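Local coordinates for unsaturated glucuronyl hydrolase (PDB 2ZZR), which hydrolyses unsaturated hyaluronan, chondroitin and heparin disaccharides, releasing the unsaturated uronic acid from their non-reducing end, at residues Leu101-Asn106 / Leu110-Leu115; Thr309-Ile314 / Ile387-Asp392; Thr337-Leu342 / Tyr380-Ala385. All blocks are in the same frame, centred on the assembly; numbering follows the deposited sequence. Where two conformers were deposited one is given.

Contact 1 (Leu101-Asn106 / Leu110-Leu115); sequences LNRINN and LDHHDL
Across the turn that follows helix 87-105, I104 and L110 bring their CA atoms to 7.5 Å, the nearest backbone approach of the two segments, where the last helical turn (101-105) faces an irregular stretch leading to helix 115-130. L110 turns its side chain toward the helix and uses both methyls. CD1 packs mainly on I104, meeting I104 CD1 at 3.6 Å with the two side chains crossing at about a right angle, and it also touches the backbone oxygen of R103. I104 CG1 stands anti to the backbone N (chi1 -176°), and this carries CD1, the end of the side chain, to the leucine. The other methyl, L110 CD2, lies over one face of the R103 guanidinium, 3.6 Å from R103 NE. R103 runs extended from CG to NE, which carries the flat group alongside the leucine. Beyond it, R103 NH2 makes a loose approach to the edge of the imidazole, near the ring plane, 4.3 Å from H112 CE1 and longer than any bond. The polar work of R103 is directed to other partners: NE donates to the carbonyl of I108, NH2 to those of A109 and E67, and NH1 to N65 OD1. Helix 115-130 covers the same cluster, with L118 touching both R103 and L110, and Y119 touching R103 and I104. Further along the loop lies D114, the probable nucleophile, and H113 NE2 is hydrogen-bonded to OD2 of D174, the probable proton donor. The chemistry is divided: the N-H groups of R103 go to the carbonyls of I108, A109 and E67 and to N65 OD1, which probably compensates the buried charge while the guanidinium face packs against leucine.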
loop_
_atom_site.group_PDB
_atom_site.type_symbol
_atom_site.label_atom_id
_atom_site.label_comp_id
_atom_site.label_asym_id
_atom_site.label_seq_id
_atom_site.Cartn_x
_atom_site.Cartn_y
_atom_site.Cartn_z
ATOM N N LEU A 101 -18.194 0.296 10.436
ATOM C CA LEU A 101 -19.551 0.693 10.085
ATOM C C LEU A 101 -20.023 1.847 10.971
ATOM O O LEU A 101 -20.618 2.810 10.480
ATOM C CB LEU A 101 -20.511 -0.501 10.180
ATOM C CG LEU A 101 -21.966 -0.302 9.725
ATOM C CD1 LEU A 101 -22.104 0.476 8.411
ATOM C CD2 LEU A 101 -22.664 -1.652 9.617
ATOM N N ASN A 102 -19.749 1.753 12.270
ATOM C CA ASN A 102 -20.058 2.853 13.189
ATOM C C ASN A 102 -19.337 4.146 12.797
ATOM O O ASN A 102 -19.924 5.236 12.818
ATOM C CB ASN A 102 -19.699 2.481 14.626
ATOM C CG ASN A 102 -19.956 3.623 15.602
ATOM O OD1 ASN A 102 -19.044 4.368 15.962
ATOM N ND2 ASN A 102 -21.209 3.780 16.006
ATOM N N ARG A 103 -18.063 4.008 12.436
ATOM C CA ARG A 103 -17.222 5.148 12.076
ATOM C C ARG A 103 -17.752 5.920 10.861
ATOM O O ARG A 103 -17.753 7.157 10.859
ATOM C CB ARG A 103 -15.775 4.691 11.853
ATOM C CG ARG A 103 -14.799 5.843 11.661
ATOM C CD ARG A 103 -13.368 5.363 11.599
ATOM N NE ARG A 103 -12.457 6.467 11.296
ATOM C CZ ARG A 103 -11.140 6.347 11.164
ATOM N NH1 ARG A 103 -10.542 5.166 11.323
ATOM N NH2 ARG A 103 -10.412 7.420 10.877
ATOM N N ILE A 104 -18.205 5.202 9.833
ATOM C CA ILE A 104 -18.755 5.871 8.650
ATOM C C ILE A 104 -20.176 6.410 8.892
ATOM O O ILE A 104 -20.505 7.516 8.460
ATOM C CB ILE A 104 -18.624 5.016 7.336
ATOM C CG1 ILE A 104 -19.129 5.790 6.112
ATOM C CG2 ILE A 104 -19.333 3.666 7.451
ATOM C CD1 ILE A 104 -18.290 6.996 5.740
ATOM N N ASN A 105 -20.995 5.637 9.604
ATOM C CA ASN A 105 -22.347 6.070 9.954
ATOM C C ASN A 105 -22.334 7.418 10.664
ATOM O O ASN A 105 -23.171 8.283 10.395
ATOM C CB ASN A 105 -23.050 5.015 10.814
ATOM C CG ASN A 105 -23.670 3.907 9.984
ATOM O OD1 ASN A 105 -23.805 4.030 8.764
ATOM N ND2 ASN A 105 -24.071 2.822 10.643
ATOM N N ASN A 106 -21.352 7.590 11.543
ATOM C CA ASN A 106 -21.204 8.802 12.337
ATOM C C ASN A 106 -20.164 9.780 11.802
ATOM O O ASN A 106 -19.877 10.795 12.444
ATOM C CB ASN A 106 -20.894 8.421 13.780
ATOM C CG ASN A 106 -22.087 7.820 14.477
ATOM O OD1 ASN A 106 -23.099 8.492 14.681
ATOM N ND2 ASN A 106 -21.989 6.544 14.832
ATOM N N LEU A 110 -13.017 11.103 9.128
ATOM C CA LEU A 110 -12.973 10.601 7.751
ATOM C C LEU A 110 -12.877 11.688 6.670
ATOM O O LEU A 110 -13.168 11.431 5.498
ATOM C CB LEU A 110 -14.161 9.665 7.486
ATOM C CG LEU A 110 -14.178 8.331 8.246
ATOM C CD1 LEU A 110 -15.479 7.587 7.978
ATOM C CD2 LEU A 110 -12.976 7.449 7.888
ATOM N N ASP A 111 -12.438 12.887 7.053
ATOM C CA ASP A 111 -12.303 13.984 6.091
ATOM C C ASP A 111 -10.917 13.995 5.467
ATOM O O ASP A 111 -10.105 14.894 5.694
ATOM C CB ASP A 111 -12.659 15.319 6.744
ATOM C CG ASP A 111 -14.037 15.301 7.338
ATOM O OD1 ASP A 111 -14.153 15.515 8.565
ATOM O OD2 ASP A 111 -15.001 15.017 6.587
ATOM N N HIS A 112 -10.663 12.949 4.682
ATOM C CA HIS A 112 -9.390 12.729 4.024
ATOM C C HIS A 112 -9.644 11.683 2.932
ATOM O O HIS A 112 -10.785 11.246 2.736
ATOM C CB HIS A 112 -8.330 12.261 5.030
ATOM C CG HIS A 112 -8.738 11.054 5.817
ATOM N ND1 HIS A 112 -9.091 11.112 7.149
ATOM C CD2 HIS A 112 -8.870 9.758 5.450
ATOM C CE1 HIS A 112 -9.409 9.901 7.572
ATOM N NE2 HIS A 112 -9.287 9.061 6.559
ATOM N N HIS A 113 -8.593 11.293 2.223
ATOM C CA HIS A 113 -8.727 10.413 1.067
ATOM C C HIS A 113 -8.352 8.962 1.385
ATOM O O HIS A 113 -8.293 8.124 0.479
ATOM C CB HIS A 113 -7.833 10.925 -0.064
ATOM C CG HIS A 113 -6.376 10.871 0.264
ATOM N ND1 HIS A 113 -5.764 11.789 1.093
ATOM C CD2 HIS A 113 -5.416 9.981 -0.086
ATOM C CE1 HIS A 113 -4.484 11.483 1.213
ATOM N NE2 HIS A 113 -4.247 10.392 0.505
ATOM N N ASP A 114 -8.087 8.670 2.661
ATOM C CA ASP A 114 -7.615 7.336 3.061
ATOM C C ASP A 114 -8.734 6.341 3.399
ATOM O O ASP A 114 -8.525 5.393 4.168
ATOM C CB ASP A 114 -6.588 7.443 4.198
ATOM C CG ASP A 114 -5.284 8.075 3.747
ATOM O OD1 ASP A 114 -4.790 7.733 2.653
ATOM O OD2 ASP A 114 -4.745 8.916 4.496
ATOM N N LEU A 115 -9.904 6.550 2.796
ATOM C CA LEU A 115 -11.065 5.668 2.987
ATOM C C LEU A 115 -10.786 4.233 2.526
ATOM O O LEU A 115 -11.279 3.272 3.126
ATOM C CB LEU A 115 -12.302 6.230 2.268
ATOM C CG LEU A 115 -13.186 7.267 2.983
ATOM C CD1 LEU A 115 -13.860 6.669 4.214
ATOM C CD2 LEU A 115 -12.409 8.517 3.359
#

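Contact 2 (Thr309-Ile314 / Ile387-Asp392); sequences TAVCGI and IRFYKD
V311 of helix 304-318 and F389 of helix 376-390 make the apolar part of this contact, V311 CG1 reaching F389 CE1 at 4.1 Å. The valine rotamer (chi1 166°) sets CG1 on the side of the phenylalanine. M338 and L339 of helix 328-346 extend the apolar patch, touching V311 and F389 respectively, and the phenyl ring also meets H315 and H336. R388 makes the second kind of contact, which is polar in character but is not hydrogen bonding. The CA atoms of C312 and R388 are the nearest pair across the segments, 7.6 Å apart, and R388 directs its CB toward the other helix. Its guanidinium lies with one face against the C312 carbonyl: C312 O stands 3.7 Å from R388 CZ, over the centre of the group. The cysteine also packs through its CB, with C312 CB 3.9 Å from R388 NE. The N-H groups are taken by other residues: NE is salt-bridged to E384, NH1 to E316, and NH2 bonds to Y253 OH. A carbonyl oxygen over the flat face should favour the positive charge electrostatically, while the three polar partners probably fix the rotation of the group and keep this buried arginine ionised.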
loop_
_atom_site.group_PDB
_atom_site.type_symbol
_atom_site.label_atom_id
_atom_site.label_comp_id
_atom_site.label_asym_id
_atom_site.label_seq_id
_atom_site.Cartn_x
_atom_site.Cartn_y
_atom_site.Cartn_z
ATOM N N THR A 309 5.447 -3.406 0.267
ATOM C CA THR A 309 4.461 -2.859 -0.676
ATOM C C THR A 309 4.874 -3.114 -2.135
ATOM O O THR A 309 4.043 -3.523 -2.961
ATOM C CB THR A 309 4.246 -1.347 -0.401
ATOM O OG1 THR A 309 3.868 -1.185 0.973
ATOM C CG2 THR A 309 3.142 -0.765 -1.277
ATOM N N ALA A 310 6.153 -2.905 -2.439
ATOM C CA ALA A 310 6.681 -3.164 -3.784
ATOM C C ALA A 310 6.584 -4.643 -4.175
ATOM O O ALA A 310 6.302 -4.970 -5.335
ATOM C CB ALA A 310 8.123 -2.666 -3.912
ATOM N N VAL A 311 6.816 -5.533 -3.211
ATOM C CA VAL A 311 6.677 -6.970 -3.471
ATOM C C VAL A 311 5.245 -7.286 -3.919
ATOM O O VAL A 311 5.052 -7.976 -4.926
ATOM C CB VAL A 311 7.110 -7.845 -2.265
ATOM C CG1 VAL A 311 6.633 -9.296 -2.454
ATOM C CG2 VAL A 311 8.634 -7.814 -2.100
ATOM N N CYS A 312 4.252 -6.780 -3.188
ATOM C CA CYS A 312 2.838 -6.978 -3.559
ATOM C C CYS A 312 2.550 -6.456 -4.965
ATOM O O CYS A 312 1.865 -7.126 -5.753
ATOM C CB CYS A 312 1.900 -6.316 -2.544
ATOM S SG CYS A 312 1.988 -7.055 -0.902
ATOM N N GLY A 313 3.091 -5.274 -5.272
ATOM C CA GLY A 313 2.903 -4.644 -6.586
ATOM C C GLY A 313 3.494 -5.459 -7.724
ATOM O O GLY A 313 2.864 -5.633 -8.770
ATOM N N ILE A 314 4.708 -5.952 -7.526
ATOM C CA ILE A 314 5.376 -6.769 -8.538
ATOM C C ILE A 314 4.590 -8.076 -8.730
ATOM O O ILE A 314 4.319 -8.491 -9.864
ATOM C CB ILE A 314 6.858 -7.047 -8.161
ATOM C CG1 ILE A 314 7.668 -5.739 -8.172
ATOM C CG2 ILE A 314 7.486 -8.064 -9.126
ATOM C CD1 ILE A 314 9.048 -5.874 -7.541
ATOM N N ILE A 387 0.932 -14.308 1.885
ATOM C CA ILE A 387 -0.315 -14.959 1.466
ATOM C C ILE A 387 -0.436 -15.008 -0.069
ATOM O O ILE A 387 -0.854 -16.028 -0.628
ATOM C CB ILE A 387 -1.569 -14.300 2.130
ATOM C CG1 ILE A 387 -1.568 -14.520 3.657
ATOM C CG2 ILE A 387 -2.893 -14.788 1.495
ATOM C CD1 ILE A 387 -1.655 -15.990 4.124
ATOM N N ARG A 388 -0.044 -13.922 -0.741
ATOM C CA ARG A 388 0.027 -13.907 -2.209
ATOM C C ARG A 388 0.868 -15.061 -2.760
ATOM O O ARG A 388 0.467 -15.727 -3.718
ATOM C CB ARG A 388 0.598 -12.579 -2.718
ATOM C CG ARG A 388 -0.434 -11.460 -2.857
ATOM C CD ARG A 388 0.264 -10.144 -3.211
ATOM N NE ARG A 388 -0.700 -9.097 -3.558
ATOM C CZ ARG A 388 -1.248 -8.951 -4.764
ATOM N NH1 ARG A 388 -0.923 -9.775 -5.760
ATOM N NH2 ARG A 388 -2.127 -7.980 -4.980
ATOM N N PHE A 389 2.036 -15.285 -2.161
ATOM C CA PHE A 389 2.960 -16.321 -2.631
ATOM C C PHE A 389 2.423 -17.717 -2.348
ATOM O O PHE A 389 2.656 -18.655 -3.124
ATOM C CB PHE A 389 4.319 -16.154 -1.954
ATOM C CG PHE A 389 5.254 -15.233 -2.672
ATOM C CD1 PHE A 389 4.867 -13.934 -3.007
ATOM C CD2 PHE A 389 6.541 -15.651 -2.988
ATOM C CE1 PHE A 389 5.750 -13.074 -3.658
ATOM C CE2 PHE A 389 7.428 -14.800 -3.637
ATOM C CZ PHE A 389 7.031 -13.510 -3.973
ATOM N N TYR A 390 1.707 -17.833 -1.234
ATOM C CA TYR A 390 1.298 -19.120 -0.678
ATOM C C TYR A 390 0.038 -19.713 -1.307
ATOM O O TYR A 390 -0.097 -20.940 -1.425
ATOM C CB TYR A 390 1.099 -18.980 0.830
ATOM C CG TYR A 390 0.951 -20.303 1.541
ATOM C CD1 TYR A 390 2.060 -21.121 1.761
ATOM C CD2 TYR A 390 -0.292 -20.732 1.990
ATOM C CE1 TYR A 390 1.933 -22.340 2.419
ATOM C CE2 TYR A 390 -0.434 -21.959 2.643
ATOM C CZ TYR A 390 0.681 -22.747 2.851
ATOM O OH TYR A 390 0.547 -23.948 3.506
ATOM N N LYS A 391 -0.898 -18.854 -1.687
ATOM C CA LYS A 391 -2.158 -19.327 -2.236
ATOM C C LYS A 391 -2.527 -18.505 -3.455
ATOM O O LYS A 391 -1.812 -17.571 -3.813
ATOM C CB LYS A 391 -3.266 -19.260 -1.178
ATOM C CG LYS A 391 -3.652 -17.856 -0.731
ATOM C CD LYS A 391 -4.745 -17.873 0.331
ATOM C CE LYS A 391 -6.109 -18.190 -0.279
ATOM N NZ LYS A 391 -7.197 -18.111 0.732
ATOM N N ASP A 392 -3.625 -18.874 -4.101
ATOM C CA ASP A 392 -4.209 -18.019 -5.122
ATOM C C ASP A 392 -5.117 -17.053 -4.379
ATOM O O ASP A 392 -6.280 -17.350 -4.116
ATOM C CB ASP A 392 -4.991 -18.847 -6.151
ATOM C CG ASP A 392 -5.710 -17.982 -7.181
ATOM O OD1 ASP A 392 -6.708 -18.452 -7.758
ATOM O OD2 ASP A 392 -5.288 -16.821 -7.409
#

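Contact 3 (Thr337-Leu342 / Tyr380-Ala385)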
loop_
_atom_site.group_PDB
_atom_site.type_symbol
_atom_site.label_atom_id
_atom_site.label_comp_id
_atom_site.label_asym_id
_atom_site.label_seq_id
_atom_site.Cartn_x
_atom_site.Cartn_y
_atom_site.Cartn_z
ATOM N N THR A 337 13.634 -12.424 -4.050
ATOM C CA THR A 337 14.821 -11.987 -3.313
ATOM C C THR A 337 14.450 -10.983 -2.222
ATOM O O THR A 337 14.924 -11.085 -1.085
ATOM C CB THR A 337 15.875 -11.351 -4.247
ATOM O OG1 THR A 337 16.037 -12.162 -5.416
ATOM C CG2 THR A 337 17.216 -11.227 -3.536
ATOM N N MET A 338 13.599 -10.022 -2.581
ATOM C CA MET A 338 13.147 -8.977 -1.667
ATOM C C MET A 338 12.352 -9.574 -0.509
ATOM O O MET A 338 12.608 -9.264 0.656
ATOM C CB MET A 338 12.319 -7.939 -2.429
ATOM C CG MET A 338 13.115 -7.185 -3.509
ATOM S SD MET A 338 12.054 -6.450 -4.780
ATOM C CE MET A 338 11.497 -5.000 -3.900
ATOM N N LEU A 339 11.399 -10.450 -0.830
ATOM C CA LEU A 339 10.601 -11.095 0.202
ATOM C C LEU A 339 11.458 -12.010 1.083
ATOM O O LEU A 339 11.261 -12.058 2.302
ATOM C CB LEU A 339 9.415 -11.854 -0.407
ATOM C CG LEU A 339 8.362 -12.431 0.553
ATOM C CD1 LEU A 339 7.814 -11.399 1.560
ATOM C CD2 LEU A 339 7.225 -13.061 -0.235
ATOM N N ARG A 340 12.400 -12.727 0.469
ATOM C CA ARG A 340 13.329 -13.570 1.233
ATOM C C ARG A 340 14.069 -12.742 2.284
ATOM O O ARG A 340 14.139 -13.135 3.448
ATOM C CB ARG A 340 14.340 -14.279 0.329
ATOM C CG ARG A 340 15.335 -15.137 1.122
ATOM C CD ARG A 340 16.340 -15.861 0.241
ATOM N NE ARG A 340 15.727 -16.904 -0.583
ATOM C CZ ARG A 340 15.291 -18.079 -0.128
ATOM N NH1 ARG A 340 15.380 -18.384 1.160
ATOM N NH2 ARG A 340 14.756 -18.955 -0.969
ATOM N N SER A 341 14.609 -11.597 1.867
ATOM C CA SER A 341 15.306 -10.702 2.790
ATOM C C SER A 341 14.400 -10.217 3.920
ATOM O O SER A 341 14.818 -10.179 5.079
ATOM C CB SER A 341 15.918 -9.517 2.055
ATOM O OG SER A 341 17.080 -9.917 1.353
ATOM N N LEU A 342 13.155 -9.862 3.594
ATOM C CA LEU A 342 12.214 -9.455 4.632
ATOM C C LEU A 342 12.010 -10.573 5.658
ATOM O O LEU A 342 12.103 -10.342 6.867
ATOM C CB LEU A 342 10.878 -9.001 4.031
ATOM C CG LEU A 342 10.891 -7.712 3.204
ATOM C CD1 LEU A 342 9.494 -7.418 2.690
ATOM C CD2 LEU A 342 11.427 -6.512 4.000
ATOM N N TYR A 380 1.004 -5.324 7.413
ATOM C CA TYR A 380 -0.060 -5.763 6.531
ATOM C C TYR A 380 0.476 -6.226 5.161
ATOM O O TYR A 380 0.151 -7.333 4.710
ATOM C CB TYR A 380 -1.175 -4.706 6.350
ATOM C CG TYR A 380 -2.116 -5.203 5.288
ATOM C CD1 TYR A 380 -1.942 -4.829 3.960
ATOM C CD2 TYR A 380 -3.099 -6.149 5.589
ATOM C CE1 TYR A 380 -2.747 -5.341 2.961
ATOM C CE2 TYR A 380 -3.919 -6.668 4.590
ATOM C CZ TYR A 380 -3.725 -6.261 3.276
ATOM O OH TYR A 380 -4.495 -6.756 2.258
ATOM N N TYR A 381 1.276 -5.387 4.498
ATOM C CA TYR A 381 1.757 -5.733 3.152
ATOM C C TYR A 381 2.767 -6.886 3.152
ATOM O O TYR A 381 2.840 -7.660 2.191
ATOM C CB TYR A 381 2.277 -4.498 2.400
ATOM C CG TYR A 381 1.162 -3.537 2.041
ATOM C CD1 TYR A 381 0.151 -3.912 1.152
ATOM C CD2 TYR A 381 1.118 -2.248 2.588
ATOM C CE1 TYR A 381 -0.887 -3.039 0.829
ATOM C CE2 TYR A 381 0.094 -1.371 2.266
ATOM C CZ TYR A 381 -0.896 -1.765 1.387
ATOM O OH TYR A 381 -1.909 -0.901 1.079
ATOM N N TYR A 382 3.524 -7.012 4.238
ATOM C CA TYR A 382 4.404 -8.162 4.414
ATOM C C TYR A 382 3.577 -9.452 4.453
ATOM O O TYR A 382 3.842 -10.395 3.698
ATOM C CB TYR A 382 5.246 -7.995 5.687
ATOM C CG TYR A 382 6.007 -9.230 6.114
ATOM C CD1 TYR A 382 7.022 -9.762 5.316
ATOM C CD2 TYR A 382 5.720 -9.856 7.330
ATOM C CE1 TYR A 382 7.726 -10.897 5.713
ATOM C CE2 TYR A 382 6.424 -10.990 7.740
ATOM C CZ TYR A 382 7.418 -11.503 6.924
ATOM O OH TYR A 382 8.124 -12.620 7.316
ATOM N N LEU A 383 2.563 -9.487 5.313
ATOM C CA LEU A 383 1.683 -10.653 5.385
ATOM C C LEU A 383 0.892 -10.868 4.081
ATOM O O LEU A 383 0.700 -12.004 3.655
ATOM C CB LEU A 383 0.755 -10.573 6.598
ATOM C CG LEU A 383 -0.118 -11.792 6.910
ATOM C CD1 LEU A 383 0.733 -13.054 7.063
ATOM C CD2 LEU A 383 -0.940 -11.527 8.167
ATOM N N GLU A 384 0.459 -9.786 3.435
ATOM C CA GLU A 384 -0.211 -9.918 2.138
ATOM C C GLU A 384 0.719 -10.556 1.104
ATOM O O GLU A 384 0.282 -11.401 0.312
ATOM C CB GLU A 384 -0.758 -8.578 1.629
ATOM C CG GLU A 384 -1.731 -8.768 0.475
ATOM C CD GLU A 384 -1.970 -7.499 -0.310
ATOM O OE1 GLU A 384 -2.801 -6.687 0.132
ATOM O OE2 GLU A 384 -1.343 -7.336 -1.379
ATOM N N ALA A 385 1.995 -10.165 1.114
ATOM C CA ALA A 385 2.984 -10.753 0.210
ATOM C C ALA A 385 3.128 -12.246 0.474
ATOM O O ALA A 385 3.154 -13.052 -0.460
ATOM C CB ALA A 385 4.337 -10.061 0.350
#
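Helices 328-346 and 376-390 pack here within the alpha barrel of this family 88 glycoside hydrolase, and L339, L342, Y382 and A385 make the join. L339 and A385 each turn the CB toward the opposite helix: L339 CD1 comes to 3.9 Å from A385 CB, the small alanine methyl admitting the leucine branch close to the opposite backbone, where L339 CD2 lies 4.1 Å from A385 O. The same CD1 also touches the tyrosine, 4.2 Å from Y382 CD1, the leucine side chain lying roughly perpendicular to that of the tyrosine. About one turn further along, L342 CB meets Y382 CE1 at 4.0 Å, so that CD1 and CE1 of the ring touch both leucines. A chi1 of 169° swings the Y382 ring across to the neighbouring helix. The short segment axes approach to 11.2 Å and cross at -120°, a steep angle at which two helices of the alpha barrel touch over a small patch of side chains, 187 Å² counting both sides. On another side of helix 376-390, Y380 OH donates to E384 OE1 at 2.7 Å through the anti lone pair of that oxygen, and E384 OE1 also accepts from W397 NE1.

Contacts 2 and 3 share helix 376-390, their centres 8 Å apart, and they touch: C312 SG lies 3.3 Å from Y381 O, and V311 CG2 3.7 Å from M338 CB. Helices 304-318 and 328-346, consecutive in the chain, pack on one C-terminal helix, contact 3 falling within the chain interval that contact 2 spans. Contact 1 comes earlier in the sequence and lies on the opposite side of the chain's centre, about 28 Å from contact 2 and 29 Å from contact 3, centre to centre. Contact 1 includes the probable nucleophile D114, whereas contact 2 borders helix 245-262, which carries the probable substrate-binding residues R246 and W250.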